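PDB 4XWW: DR2417 from Deinococcus radiodurans, which degrades RNA as a metal-dependent 5'-3' exonuclease, possibly also cutting internally, and is probably involved in rRNA maturation and in mRNA maturation or decay. Local coordinates for residues K78-T83 against P101-Y106; G107-L112 against L129-Y134; A198-V203 against L393-F398; G478-T483 against V492-R497; G498-N503 against T547-V552. All blocks are in the same frame, centred on the assembly; numbering follows the deposited sequence. Where two conformers were deposited one is given.

The five contacts illustrate how a multidomain nuclease is assembled from local units. Interactions 1 and 2 adjoin, their centres 11 Å apart, because strand 104-107 serves both: V105 O and R130 N, 2.7 Å apart, probably form a hydrogen bond. They lie close to the bound zinc ions, probably catalytic, the side chains of L82 and Y134 each being about 12 Å from a zinc. Interaction 3, about 26 Å from either between centres, joins the metallo-beta-lactamase and RNA specificity regions. Interactions 4 and 5, centres 10 Å apart, share the C-terminal domain, with centres 53 to 66 Å from those of interactions 1 to 3; both touch the second subunit.

Interaction 1: residues K78-T83 against P101-Y106; sequences KGWILT and PRVPVY
W80 and V105 pair in parallel within the metallo-beta-lactamase sheet, their CA atoms 4.6 Å apart, and around them lies the dense part of the contact. Three backbone hydrogen bonds hold it: W80 N to P104 O, Y106 N to W80 O, and L82 N to Y106 O. The two methyl groups of V105 divide the side-chain packing. With CG1 opposite the backbone N (chi1 -179°), that methyl lies 3.6 Å from L82 CD1, while CG2 rests 4.0 Å from W80 CB. V103 CG2 meets the indole at its edge, in the ring plane, 3.9 Å from W80 CE3. G79, lacking a side chain, lets the strands come closer still, its CA 3.2 Å from P104 O. Y106, on the same face as I81, turns the edge of its ring to W80 O. The looser end is at K78 and P104, both partly exposed; there P104 CD touches K78 O at 3.5 Å, and the lysine chain starts away from the neighbouring strand. The hydroxyl of Y106 is bonded to R130. Strand 42-46 flanks strand 77-82 on its other side, I96 and F97 of helix 93-97 pack on W80, and F140 of strand 137-140 lies against I81 and Y106.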
# COMPACT_ATOMS: atom_id res chain seq x y z
N LYS A 78 -31.99 24.71 2.82
CA LYS A 78 -31.96 26.16 3.00
C LYS A 78 -30.63 26.74 2.57
O LYS A 78 -30.53 27.93 2.26
CB LYS A 78 -32.25 26.53 4.46
CG LYS A 78 -33.66 26.22 4.88
CD LYS A 78 -34.66 26.95 3.99
CE LYS A 78 -36.01 26.28 4.06
NZ LYS A 78 -36.99 26.92 3.11
N GLY A 79 -29.60 25.90 2.55
CA GLY A 79 -28.29 26.38 2.18
C GLY A 79 -27.14 25.47 2.55
O GLY A 79 -27.34 24.38 3.09
N TRP A 80 -25.93 25.94 2.26
CA TRP A 80 -24.73 25.17 2.38
C TRP A 80 -23.67 25.95 3.16
O TRP A 80 -23.56 27.17 3.02
CB TRP A 80 -24.19 24.82 0.99
CG TRP A 80 -23.93 23.35 0.74
CD1 TRP A 80 -22.85 22.62 1.17
CD2 TRP A 80 -24.75 22.45 -0.01
NE1 TRP A 80 -22.96 21.32 0.73
CE2 TRP A 80 -24.11 21.19 0.00
CE3 TRP A 80 -25.96 22.58 -0.70
CZ2 TRP A 80 -24.64 20.07 -0.64
CZ3 TRP A 80 -26.49 21.46 -1.34
CH2 TRP A 80 -25.83 20.23 -1.30
N ILE A 81 -22.90 25.21 3.95
CA ILE A 81 -21.69 25.69 4.61
C ILE A 81 -20.49 24.96 4.01
O ILE A 81 -20.50 23.73 3.93
CB ILE A 81 -21.73 25.42 6.12
CG1 ILE A 81 -22.86 26.22 6.79
CG2 ILE A 81 -20.39 25.74 6.79
CD1 ILE A 81 -23.10 25.78 8.19
N LEU A 82 -19.47 25.71 3.58
CA LEU A 82 -18.23 25.10 3.08
C LEU A 82 -17.08 25.46 4.02
O LEU A 82 -16.71 26.63 4.12
CB LEU A 82 -17.92 25.58 1.65
CG LEU A 82 -19.01 25.36 0.61
CD1 LEU A 82 -18.47 25.73 -0.77
CD2 LEU A 82 -19.42 23.89 0.63
N THR A 83 -16.51 24.46 4.71
CA THR A 83 -15.55 24.73 5.77
C THR A 83 -14.14 25.09 5.27
O THR A 83 -13.44 25.87 5.91
CB THR A 83 -15.42 23.55 6.77
OG1 THR A 83 -14.97 22.36 6.10
CG2 THR A 83 -16.77 23.27 7.48
N PRO A 101 -31.51 22.27 -6.43
CA PRO A 101 -31.85 23.69 -6.58
C PRO A 101 -30.70 24.62 -6.23
O PRO A 101 -29.86 24.27 -5.40
CB PRO A 101 -33.00 23.87 -5.58
CG PRO A 101 -33.62 22.53 -5.49
CD PRO A 101 -32.48 21.57 -5.57
N ARG A 102 -30.66 25.80 -6.85
CA ARG A 102 -29.68 26.80 -6.45
C ARG A 102 -30.06 27.35 -5.07
O ARG A 102 -31.16 27.86 -4.88
CB ARG A 102 -29.60 27.92 -7.48
CG ARG A 102 -29.10 27.46 -8.84
CD ARG A 102 -27.78 26.71 -8.73
NE ARG A 102 -27.17 26.47 -10.03
CZ ARG A 102 -27.29 25.34 -10.71
NH1 ARG A 102 -27.99 24.33 -10.21
NH2 ARG A 102 -26.70 25.22 -11.89
N VAL A 103 -29.15 27.20 -4.12
CA VAL A 103 -29.35 27.64 -2.74
C VAL A 103 -28.13 28.44 -2.30
O VAL A 103 -27.06 28.34 -2.92
CB VAL A 103 -29.58 26.43 -1.77
CG1 VAL A 103 -30.81 25.63 -2.19
CG2 VAL A 103 -28.32 25.53 -1.70
N PRO A 104 -28.26 29.24 -1.23
CA PRO A 104 -27.07 29.98 -0.80
C PRO A 104 -25.95 29.06 -0.29
O PRO A 104 -26.19 28.10 0.45
CB PRO A 104 -27.61 30.90 0.31
CG PRO A 104 -29.08 31.07 -0.03
CD PRO A 104 -29.48 29.71 -0.54
N VAL A 105 -24.72 29.36 -0.74
CA VAL A 105 -23.54 28.58 -0.39
C VAL A 105 -22.50 29.49 0.27
O VAL A 105 -21.97 30.40 -0.38
CB VAL A 105 -22.93 27.92 -1.64
CG1 VAL A 105 -21.71 27.09 -1.30
CG2 VAL A 105 -23.98 27.07 -2.37
N TYR A 106 -22.23 29.25 1.54
CA TYR A 106 -21.36 30.12 2.33
C TYR A 106 -19.95 29.57 2.53
O TYR A 106 -19.78 28.39 2.84
CB TYR A 106 -21.98 30.38 3.71
CG TYR A 106 -23.27 31.15 3.61
CD1 TYR A 106 -23.28 32.55 3.62
CD2 TYR A 106 -24.49 30.50 3.48
CE1 TYR A 106 -24.47 33.26 3.53
CE2 TYR A 106 -25.68 31.20 3.37
CZ TYR A 106 -25.66 32.58 3.39
OH TYR A 106 -26.85 33.29 3.30

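Interaction 2: residues G107-L112 against L129-Y134; sequences GLPLTL and LREVTY
At the turn of a beta-alpha-beta unit, where strand 104-107 gives way to helix 109-122, G107 forms a parallel bridge with E131 of the second strand, 128-131. G107 N donates to R130 O over 3.2 Å, and V132 N donates to G107 O over 3.0 Å. The same G107 oxygen receives a CA-H...O contact from E131 CA. L108, the N-cap residue of the helix, then reaches along the second segment. Its CD2 sits over one face of the Y134 ring in a CH-pi contact, 3.7 Å from the centroid and displaced toward the rim, 19° off the normal. The other branch, CD1, lies 4.1 Å from V132 CG2, the two side chains crossing at about a right angle. In this crossover the helix lies against the strand it leads to, and residues of its first turn, with L108 before them, pack on that strand. P109 CG touches the carboxylate carbon E131 CD at 3.6 Å; with CG opposite the backbone N (chi1 -175°) and the chain extended beyond it, the carboxylate reaches the proline ring. L112 points at the strand and sets CD1 on the backbone, 3.5 Å from E131 N. Its CD2 passes L129 CD2 at 4.1 Å, the two leucines running in opposite directions. R130 forms a salt bridge to D128, while Y134 OH makes a weak hydrogen bond to N158 O.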
# COMPACT_ATOMS: atom_id res chain seq x y z
N GLY A 107 -18.94 30.42 2.38
CA GLY A 107 -17.59 29.98 2.68
C GLY A 107 -16.58 31.11 2.69
O GLY A 107 -16.89 32.21 2.27
N LEU A 108 -15.36 30.82 3.15
CA LEU A 108 -14.32 31.86 3.18
C LEU A 108 -13.68 32.07 1.80
O LEU A 108 -13.88 31.25 0.90
CB LEU A 108 -13.29 31.52 4.26
CG LEU A 108 -13.81 31.96 5.63
CD1 LEU A 108 -14.46 30.81 6.36
CD2 LEU A 108 -12.71 32.61 6.47
N PRO A 109 -12.94 33.18 1.60
CA PRO A 109 -12.56 33.54 0.22
C PRO A 109 -11.75 32.49 -0.57
O PRO A 109 -12.07 32.30 -1.74
CB PRO A 109 -11.73 34.81 0.41
CG PRO A 109 -12.23 35.39 1.66
CD PRO A 109 -12.56 34.24 2.55
N LEU A 110 -10.74 31.85 0.01
CA LEU A 110 -9.99 30.86 -0.77
C LEU A 110 -10.89 29.68 -1.12
O LEU A 110 -10.86 29.16 -2.23
CB LEU A 110 -8.74 30.37 -0.01
CG LEU A 110 -7.92 29.29 -0.72
CD1 LEU A 110 -7.41 29.79 -2.10
CD2 LEU A 110 -6.77 28.85 0.18
N THR A 111 -11.74 29.29 -0.16
CA THR A 111 -12.69 28.21 -0.39
C THR A 111 -13.57 28.52 -1.60
O THR A 111 -13.67 27.72 -2.53
CB THR A 111 -13.57 27.97 0.85
OG1 THR A 111 -12.73 27.75 1.99
CG2 THR A 111 -14.47 26.76 0.65
N LEU A 112 -14.15 29.71 -1.63
CA LEU A 112 -15.01 30.06 -2.75
C LEU A 112 -14.24 30.21 -4.06
O LEU A 112 -14.77 29.91 -5.13
CB LEU A 112 -15.79 31.36 -2.44
CG LEU A 112 -16.71 31.27 -1.22
CD1 LEU A 112 -17.60 32.54 -1.12
CD2 LEU A 112 -17.62 30.07 -1.29
N LEU A 129 -22.73 31.63 -4.56
CA LEU A 129 -21.63 31.68 -3.60
C LEU A 129 -21.62 32.99 -2.80
O LEU A 129 -21.66 34.09 -3.37
CB LEU A 129 -20.28 31.47 -4.31
CG LEU A 129 -20.13 30.18 -5.13
CD1 LEU A 129 -18.75 30.08 -5.82
CD2 LEU A 129 -20.30 28.99 -4.23
N ARG A 130 -21.58 32.86 -1.48
CA ARG A 130 -21.59 34.00 -0.56
C ARG A 130 -20.42 33.97 0.41
O ARG A 130 -20.28 33.06 1.22
CB ARG A 130 -22.90 34.02 0.22
CG ARG A 130 -24.11 34.18 -0.67
CD ARG A 130 -25.38 34.09 0.14
NE ARG A 130 -26.55 34.19 -0.71
CZ ARG A 130 -27.78 34.41 -0.27
NH1 ARG A 130 -28.00 34.58 1.03
NH2 ARG A 130 -28.79 34.48 -1.12
N GLU A 131 -19.59 34.99 0.32
CA GLU A 131 -18.39 35.07 1.13
C GLU A 131 -18.68 35.40 2.59
O GLU A 131 -19.48 36.30 2.90
CB GLU A 131 -17.43 36.11 0.54
CG GLU A 131 -16.10 36.17 1.24
CD GLU A 131 -15.17 37.20 0.61
OE1 GLU A 131 -14.88 37.07 -0.59
OE2 GLU A 131 -14.76 38.13 1.33
N VAL A 132 -18.02 34.68 3.50
CA VAL A 132 -18.03 35.03 4.90
C VAL A 132 -16.61 35.23 5.40
O VAL A 132 -15.64 34.97 4.68
CB VAL A 132 -18.73 33.97 5.77
CG1 VAL A 132 -20.22 33.89 5.45
CG2 VAL A 132 -18.05 32.59 5.64
N THR A 133 -16.47 35.68 6.63
CA THR A 133 -15.17 35.60 7.28
C THR A 133 -15.37 35.20 8.73
O THR A 133 -16.50 35.06 9.17
CB THR A 133 -14.40 36.92 7.19
OG1 THR A 133 -13.05 36.71 7.63
CG2 THR A 133 -15.07 37.97 8.06
N TYR A 134 -14.28 34.98 9.45
CA TYR A 134 -14.39 34.52 10.83
C TYR A 134 -15.23 35.48 11.65
O TYR A 134 -15.04 36.70 11.57
CB TYR A 134 -13.01 34.36 11.45
CG TYR A 134 -12.12 33.47 10.63
CD1 TYR A 134 -12.47 32.15 10.36
CD2 TYR A 134 -10.93 33.95 10.11
CE1 TYR A 134 -11.65 31.33 9.61
CE2 TYR A 134 -10.11 33.14 9.36
CZ TYR A 134 -10.48 31.83 9.11
OH TYR A 134 -9.68 31.03 8.36

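Interaction 3: residues A198-V203 against L393-F398; sequences AGKDGV and LTRPKF
R395 lays one face of its guanidinium group over the carbonyl oxygen of G199, with NH2 3.6 Å from G199 O and the oxygen displaced toward the rim of the group. The arginine follows the end of helix 384-394 and, bent at chi2 (134°) and chi3 (55°), folds its tip back over the end of helix 192-201. V203 meets the second segment differently, with its side chain directed at it. Its CG2 crosses T394 at a slant, 4.0 Å from T394 CB, whereas CG1 lies alongside P396 and points the same way, 4.1 Å from P396 CB. Between the arginine and the valine the backbones come very near each other, because G199 presents only its CA, 3.4 Å from L393 O in a CA-H...O contact. One hydrogen bond crosses directly, K397 N to V203 O, over 3.2 Å and in the carbonyl plane. Just beyond it, F398 bonds through its backbone to L204 and L206, where strands 205-209 and 398-402 lie side by side in their sheet. A further link is made by a water that accepts from V203 N at 2.9 Å and lies within donating reach of G199 O and T394 O; with more acceptors around it than protons, it cannot serve all of them at once. The chemistry thus implies that the metallo-beta-lactamase and RNA specificity regions are joined here largely through backbone polar groups.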
# COMPACT_ATOMS: atom_id res chain seq x y z
N ALA A 198 -17.68 28.88 23.89
CA ALA A 198 -18.76 27.99 23.48
C ALA A 198 -18.99 26.94 24.57
O ALA A 198 -20.13 26.62 24.90
CB ALA A 198 -18.45 27.32 22.12
N GLY A 199 -17.90 26.44 25.14
CA GLY A 199 -17.99 25.53 26.27
C GLY A 199 -18.73 26.13 27.47
O GLY A 199 -19.50 25.44 28.14
N LYS A 200 -18.50 27.41 27.76
CA LYS A 200 -19.19 28.07 28.88
C LYS A 200 -20.67 28.32 28.57
O LYS A 200 -21.53 28.16 29.44
CB LYS A 200 -18.49 29.38 29.25
CG LYS A 200 -17.01 29.21 29.58
CD LYS A 200 -16.35 30.51 30.02
CE LYS A 200 -14.89 30.25 30.38
NZ LYS A 200 -14.08 31.47 30.62
N ASP A 201 -20.95 28.72 27.34
CA ASP A 201 -22.33 28.93 26.89
C ASP A 201 -23.11 27.63 26.95
O ASP A 201 -24.32 27.63 27.26
CB ASP A 201 -22.36 29.47 25.46
CG ASP A 201 -21.95 30.93 25.38
OD1 ASP A 201 -22.01 31.62 26.41
OD2 ASP A 201 -21.56 31.37 24.28
N GLY A 202 -22.41 26.53 26.65
CA GLY A 202 -22.97 25.20 26.59
C GLY A 202 -22.86 24.64 25.18
O GLY A 202 -23.41 25.21 24.25
N VAL A 203 -22.11 23.55 25.01
CA VAL A 203 -22.08 22.82 23.75
C VAL A 203 -22.90 21.53 23.93
O VAL A 203 -22.53 20.67 24.74
CB VAL A 203 -20.64 22.49 23.30
CG1 VAL A 203 -20.63 21.56 22.06
CG2 VAL A 203 -19.84 23.77 23.04
N LEU A 393 -12.12 22.07 26.47
CA LEU A 393 -12.63 23.43 26.35
C LEU A 393 -14.14 23.48 26.10
O LEU A 393 -14.83 24.36 26.61
CB LEU A 393 -11.89 24.16 25.22
CG LEU A 393 -10.47 24.63 25.51
CD1 LEU A 393 -9.89 25.26 24.26
CD2 LEU A 393 -10.48 25.68 26.66
N THR A 394 -14.64 22.53 25.31
CA THR A 394 -16.05 22.53 24.93
C THR A 394 -16.95 21.82 25.94
O THR A 394 -18.15 22.15 26.03
CB THR A 394 -16.28 21.92 23.55
OG1 THR A 394 -15.65 20.63 23.49
CG2 THR A 394 -15.70 22.82 22.47
N ARG A 395 -16.39 20.87 26.68
CA ARG A 395 -17.17 20.16 27.70
C ARG A 395 -18.54 19.70 27.18
O ARG A 395 -19.57 20.02 27.77
CB ARG A 395 -17.38 21.05 28.94
CG ARG A 395 -16.18 21.09 29.87
CD ARG A 395 -15.84 22.51 30.31
NE ARG A 395 -16.96 23.21 30.92
CZ ARG A 395 -17.10 24.53 30.93
NH1 ARG A 395 -16.18 25.29 30.34
NH2 ARG A 395 -18.15 25.10 31.50
N PRO A 396 -18.56 18.97 26.05
CA PRO A 396 -19.83 18.71 25.37
C PRO A 396 -20.67 17.66 26.08
O PRO A 396 -20.14 16.73 26.70
CB PRO A 396 -19.38 18.21 24.00
CG PRO A 396 -18.15 17.45 24.31
CD PRO A 396 -17.45 18.25 25.39
N LYS A 397 -21.98 17.78 25.97
CA LYS A 397 -22.85 16.75 26.52
C LYS A 397 -22.75 15.50 25.66
O LYS A 397 -22.66 14.39 26.19
CB LYS A 397 -24.29 17.23 26.62
CG LYS A 397 -25.23 16.23 27.29
CD LYS A 397 -26.57 16.90 27.68
CE LYS A 397 -27.44 15.94 28.50
NZ LYS A 397 -28.81 16.47 28.77
N PHE A 398 -22.75 15.68 24.34
CA PHE A 398 -22.74 14.54 23.43
C PHE A 398 -21.60 14.67 22.43
O PHE A 398 -21.14 15.77 22.16
CB PHE A 398 -24.09 14.44 22.73
CG PHE A 398 -25.24 14.20 23.69
CD1 PHE A 398 -25.21 13.11 24.54
CD2 PHE A 398 -26.33 15.06 23.73
CE1 PHE A 398 -26.26 12.88 25.42
CE2 PHE A 398 -27.39 14.84 24.62
CZ PHE A 398 -27.35 13.74 25.47
O HOH W 1 -20.50 23.06 27.41

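Interaction 4: residues G478-T483 against V492-R497; sequences GLLILT and VEVVAR
L479-T483 and V492-R497 run antiparallel, at 164° between strand directions, as the two arms of a beta hairpin in the C-terminal domain. L479 with R497, I481 with V495 and T483 with E493 are hydrogen-bonded pairs, each closed by two backbone bonds; in the middle one I481 N donates to V495 O over 2.8 Å and V495 N returns a bond to I481 O. L480 with A496 and L482 with V494 are the non-hydrogen-bonded pairs between them. On the face bearing L479, I481 and T483 the packing is tight at I481 and L479. I481 has CG1 opposite its backbone N (chi1 158°), and the other branch, CG2, presses on V495 CB at 3.4 Å, closer than usual van der Waals contact. L479 lies alongside R497 and puts CD2 3.3 Å from R497 CB, its CG being held between the backbone N and the carbonyl carbon (chi1 84°). This face meets the second subunit: L479 packs on L479 of that chain, and R497 NE forms a salt bridge with D470 of the second subunit. Strand 552-556 lies along the other side of 479-485, parallel to it, and is the third strand of the sheet within this chain. On the opposite face, against I510 of helix 504-523, L480 CD2 is squeezed to 3.4 Å from A496 CB. V494 bridges the two leucines of this face, one methyl to each: CG1 is 3.5 Å from L480 CD2, and CG2 is 3.9 Å from L482 CD2.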
# COMPACT_ATOMS: atom_id res chain seq x y z
N GLY A 478 -6.57 -13.09 -15.90
CA GLY A 478 -6.61 -12.89 -17.34
C GLY A 478 -7.88 -13.52 -17.89
O GLY A 478 -8.75 -13.90 -17.11
N LEU A 479 -8.00 -13.65 -19.20
CA LEU A 479 -9.22 -14.27 -19.72
C LEU A 479 -9.01 -15.25 -20.87
O LEU A 479 -8.03 -15.17 -21.62
CB LEU A 479 -10.21 -13.20 -20.17
CG LEU A 479 -9.98 -12.66 -21.58
CD1 LEU A 479 -11.27 -12.21 -22.18
CD2 LEU A 479 -9.02 -11.52 -21.49
N LEU A 480 -9.96 -16.16 -20.99
CA LEU A 480 -10.06 -17.09 -22.11
C LEU A 480 -11.46 -17.04 -22.68
O LEU A 480 -12.43 -17.41 -22.00
CB LEU A 480 -9.70 -18.51 -21.67
CG LEU A 480 -8.23 -18.86 -21.89
CD1 LEU A 480 -7.92 -20.27 -21.42
CD2 LEU A 480 -7.93 -18.70 -23.36
N ILE A 481 -11.59 -16.57 -23.91
CA ILE A 481 -12.87 -16.61 -24.58
C ILE A 481 -12.94 -17.81 -25.52
O ILE A 481 -12.21 -17.89 -26.52
CB ILE A 481 -13.16 -15.29 -25.34
CG1 ILE A 481 -14.20 -15.51 -26.45
CG2 ILE A 481 -11.89 -14.67 -25.88
CD1 ILE A 481 -15.61 -15.22 -26.00
N LEU A 482 -13.78 -18.77 -25.16
CA LEU A 482 -13.97 -19.98 -25.95
C LEU A 482 -15.26 -19.91 -26.73
O LEU A 482 -16.34 -19.87 -26.15
CB LEU A 482 -14.00 -21.22 -25.05
CG LEU A 482 -13.10 -21.28 -23.83
CD1 LEU A 482 -13.86 -21.96 -22.71
CD2 LEU A 482 -11.84 -22.04 -24.15
N THR A 483 -15.16 -19.91 -28.05
CA THR A 483 -16.36 -19.93 -28.86
C THR A 483 -16.44 -21.24 -29.63
O THR A 483 -15.50 -21.64 -30.31
CB THR A 483 -16.41 -18.73 -29.83
OG1 THR A 483 -16.42 -19.20 -31.18
CG2 THR A 483 -15.22 -17.80 -29.60
N VAL A 492 -13.67 -25.71 -31.80
CA VAL A 492 -13.64 -24.70 -30.75
C VAL A 492 -12.56 -23.65 -31.02
O VAL A 492 -11.48 -23.97 -31.51
CB VAL A 492 -13.40 -25.35 -29.36
CG1 VAL A 492 -13.38 -24.30 -28.27
CG2 VAL A 492 -14.47 -26.38 -29.09
N GLU A 493 -12.87 -22.40 -30.72
CA GLU A 493 -11.93 -21.31 -30.93
C GLU A 493 -11.50 -20.67 -29.61
O GLU A 493 -12.34 -20.34 -28.77
CB GLU A 493 -12.53 -20.27 -31.87
CG GLU A 493 -12.67 -20.76 -33.30
CD GLU A 493 -12.03 -19.81 -34.29
OE1 GLU A 493 -12.52 -18.67 -34.42
OE2 GLU A 493 -11.03 -20.20 -34.92
N VAL A 494 -10.19 -20.49 -29.45
CA VAL A 494 -9.63 -19.98 -28.20
C VAL A 494 -8.94 -18.63 -28.37
O VAL A 494 -8.04 -18.48 -29.20
CB VAL A 494 -8.62 -20.98 -27.61
CG1 VAL A 494 -7.79 -20.33 -26.50
CG2 VAL A 494 -9.33 -22.22 -27.09
N VAL A 495 -9.36 -17.64 -27.59
CA VAL A 495 -8.62 -16.39 -27.50
C VAL A 495 -8.29 -16.06 -26.05
O VAL A 495 -9.15 -16.10 -25.18
CB VAL A 495 -9.38 -15.21 -28.13
CG1 VAL A 495 -8.56 -13.92 -27.99
CG2 VAL A 495 -9.72 -15.49 -29.58
N ALA A 496 -7.02 -15.74 -25.81
CA ALA A 496 -6.53 -15.41 -24.48
C ALA A 496 -5.97 -14.00 -24.42
O ALA A 496 -5.27 -13.57 -25.34
CB ALA A 496 -5.46 -16.41 -24.06
N ARG A 497 -6.27 -13.27 -23.35
CA ARG A 497 -5.60 -12.00 -23.10
C ARG A 497 -5.16 -11.92 -21.64
O ARG A 497 -5.93 -12.24 -20.74
CB ARG A 497 -6.51 -10.82 -23.45
CG ARG A 497 -6.41 -10.38 -24.89
CD ARG A 497 -5.01 -9.89 -25.17
NE ARG A 497 -4.96 -8.44 -25.25
CZ ARG A 497 -4.70 -7.76 -26.36
NH1 ARG A 497 -4.45 -8.42 -27.49
NH2 ARG A 497 -4.68 -6.44 -26.34

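Interaction 5: residues G498-N503 against T547-V552; sequences GFARPN and TGRNPV
F499 packs against P551 where two loops of the C-terminal domain meet, one leading from the hairpin strand 491-497 to helix 504-523, the other from helix 528-547 to strand 552-556. Apolar contacts form the first group. F499 starts with CG opposite its backbone N (chi1 173°) and extends toward the other loop, where CE1 lies 3.6 Å from P551 CG and CD1 3.7 Å from P551 CB. The far corner of the ring, CZ, reaches T547 CG2 more loosely at 4.4 Å. A second, tentative interaction is an off-centre cation-pi contact: R549 CZ stands 4.4 Å from the centroid of the F499 ring, 34° off its normal. The model sets R549 NH2 too close to F499 O, a clash that makes the placing of the guanidinium group doubtful. Charge ties the contact to the dimer, for R549 NH1 forms a salt bridge with D462 of the second subunit; D456 of that subunit lies only at long, weak range from NE. A manganese ion lies about 4 Å from the nearest atom of the R549 side chain, and D456 is a manganese ligand in this structure, so the arginine sits beside a metal site at the subunit boundary. Among the polar elements, an ST turn follows helix 528-547: T547 OG1, itself bonded to T543 O, accepts from R549 N over 3.0 Å.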
# COMPACT_ATOMS: atom_id res chain seq x y z
N GLY A 498 -3.91 -11.53 -21.43
CA GLY A 498 -3.30 -11.52 -20.11
C GLY A 498 -3.36 -12.85 -19.38
O GLY A 498 -3.35 -12.89 -18.16
N PHE A 499 -3.42 -13.95 -20.13
CA PHE A 499 -3.48 -15.27 -19.50
C PHE A 499 -2.09 -15.89 -19.38
O PHE A 499 -1.62 -16.18 -18.27
CB PHE A 499 -4.39 -16.21 -20.29
CG PHE A 499 -4.36 -17.63 -19.79
CD1 PHE A 499 -4.68 -17.92 -18.47
CD2 PHE A 499 -4.01 -18.67 -20.63
CE1 PHE A 499 -4.64 -19.22 -18.00
CE2 PHE A 499 -3.98 -19.97 -20.17
CZ PHE A 499 -4.30 -20.25 -18.86
N ALA A 500 -1.44 -16.07 -20.52
CA ALA A 500 -0.11 -16.67 -20.60
C ALA A 500 0.52 -16.25 -21.91
O ALA A 500 -0.17 -15.79 -22.82
CB ALA A 500 -0.19 -18.18 -20.49
N ARG A 501 1.83 -16.40 -22.03
CA ARG A 501 2.47 -16.08 -23.29
C ARG A 501 2.11 -17.21 -24.25
O ARG A 501 1.70 -18.29 -23.80
CB ARG A 501 3.98 -15.91 -23.13
CG ARG A 501 4.74 -17.21 -22.99
CD ARG A 501 6.18 -16.96 -22.59
NE ARG A 501 6.69 -18.09 -21.83
CZ ARG A 501 7.96 -18.50 -21.86
NH1 ARG A 501 8.32 -19.55 -21.13
NH2 ARG A 501 8.84 -17.86 -22.60
N PRO A 502 2.21 -16.97 -25.56
CA PRO A 502 1.73 -17.98 -26.52
C PRO A 502 2.32 -19.38 -26.31
O PRO A 502 3.53 -19.53 -26.16
CB PRO A 502 2.17 -17.41 -27.88
CG PRO A 502 3.18 -16.34 -27.57
CD PRO A 502 2.75 -15.78 -26.24
N ASN A 503 1.44 -20.38 -26.28
CA ASN A 503 1.83 -21.78 -26.22
C ASN A 503 0.81 -22.66 -26.96
O ASN A 503 -0.31 -22.89 -26.50
CB ASN A 503 1.98 -22.25 -24.77
CG ASN A 503 2.08 -23.76 -24.65
OD1 ASN A 503 1.33 -24.37 -23.89
ND2 ASN A 503 2.99 -24.36 -25.40
N THR A 547 -2.85 -25.95 -15.15
CA THR A 547 -2.07 -24.77 -14.82
C THR A 547 -2.19 -24.37 -13.36
O THR A 547 -1.32 -23.68 -12.83
CB THR A 547 -2.50 -23.57 -15.68
OG1 THR A 547 -3.82 -23.19 -15.32
CG2 THR A 547 -2.47 -23.93 -17.16
N GLY A 548 -3.27 -24.79 -12.72
CA GLY A 548 -3.53 -24.38 -11.35
C GLY A 548 -4.23 -23.03 -11.29
O GLY A 548 -4.43 -22.48 -10.21
N ARG A 549 -4.60 -22.50 -12.46
CA ARG A 549 -5.21 -21.18 -12.53
C ARG A 549 -6.68 -21.25 -12.87
O ARG A 549 -7.16 -22.23 -13.43
CB ARG A 549 -4.48 -20.31 -13.56
CG ARG A 549 -3.02 -20.68 -13.75
CD ARG A 549 -2.12 -19.46 -13.75
NE ARG A 549 -2.26 -18.65 -14.96
CZ ARG A 549 -1.48 -18.76 -16.03
NH1 ARG A 549 -0.49 -19.64 -16.05
NH2 ARG A 549 -1.68 -17.97 -17.07
N ASN A 550 -7.41 -20.19 -12.52
CA ASN A 550 -8.82 -20.08 -12.86
C ASN A 550 -9.07 -18.82 -13.69
O ASN A 550 -9.68 -17.87 -13.20
CB ASN A 550 -9.67 -20.05 -11.59
CG ASN A 550 -9.46 -21.27 -10.72
OD1 ASN A 550 -10.17 -22.27 -10.86
ND2 ASN A 550 -8.49 -21.20 -9.82
N PRO A 551 -8.60 -18.81 -14.95
CA PRO A 551 -8.81 -17.64 -15.80
C PRO A 551 -10.28 -17.34 -15.98
O PRO A 551 -11.08 -18.26 -15.95
CB PRO A 551 -8.17 -18.04 -17.13
CG PRO A 551 -8.15 -19.53 -17.11
CD PRO A 551 -7.90 -19.89 -15.67
N VAL A 552 -10.63 -16.06 -16.13
CA VAL A 552 -12.00 -15.70 -16.46
C VAL A 552 -12.34 -16.34 -17.80
O VAL A 552 -11.59 -16.22 -18.76
CB VAL A 552 -12.20 -14.16 -16.49
CG1 VAL A 552 -13.03 -13.72 -17.69
CG2 VAL A 552 -12.83 -13.69 -15.18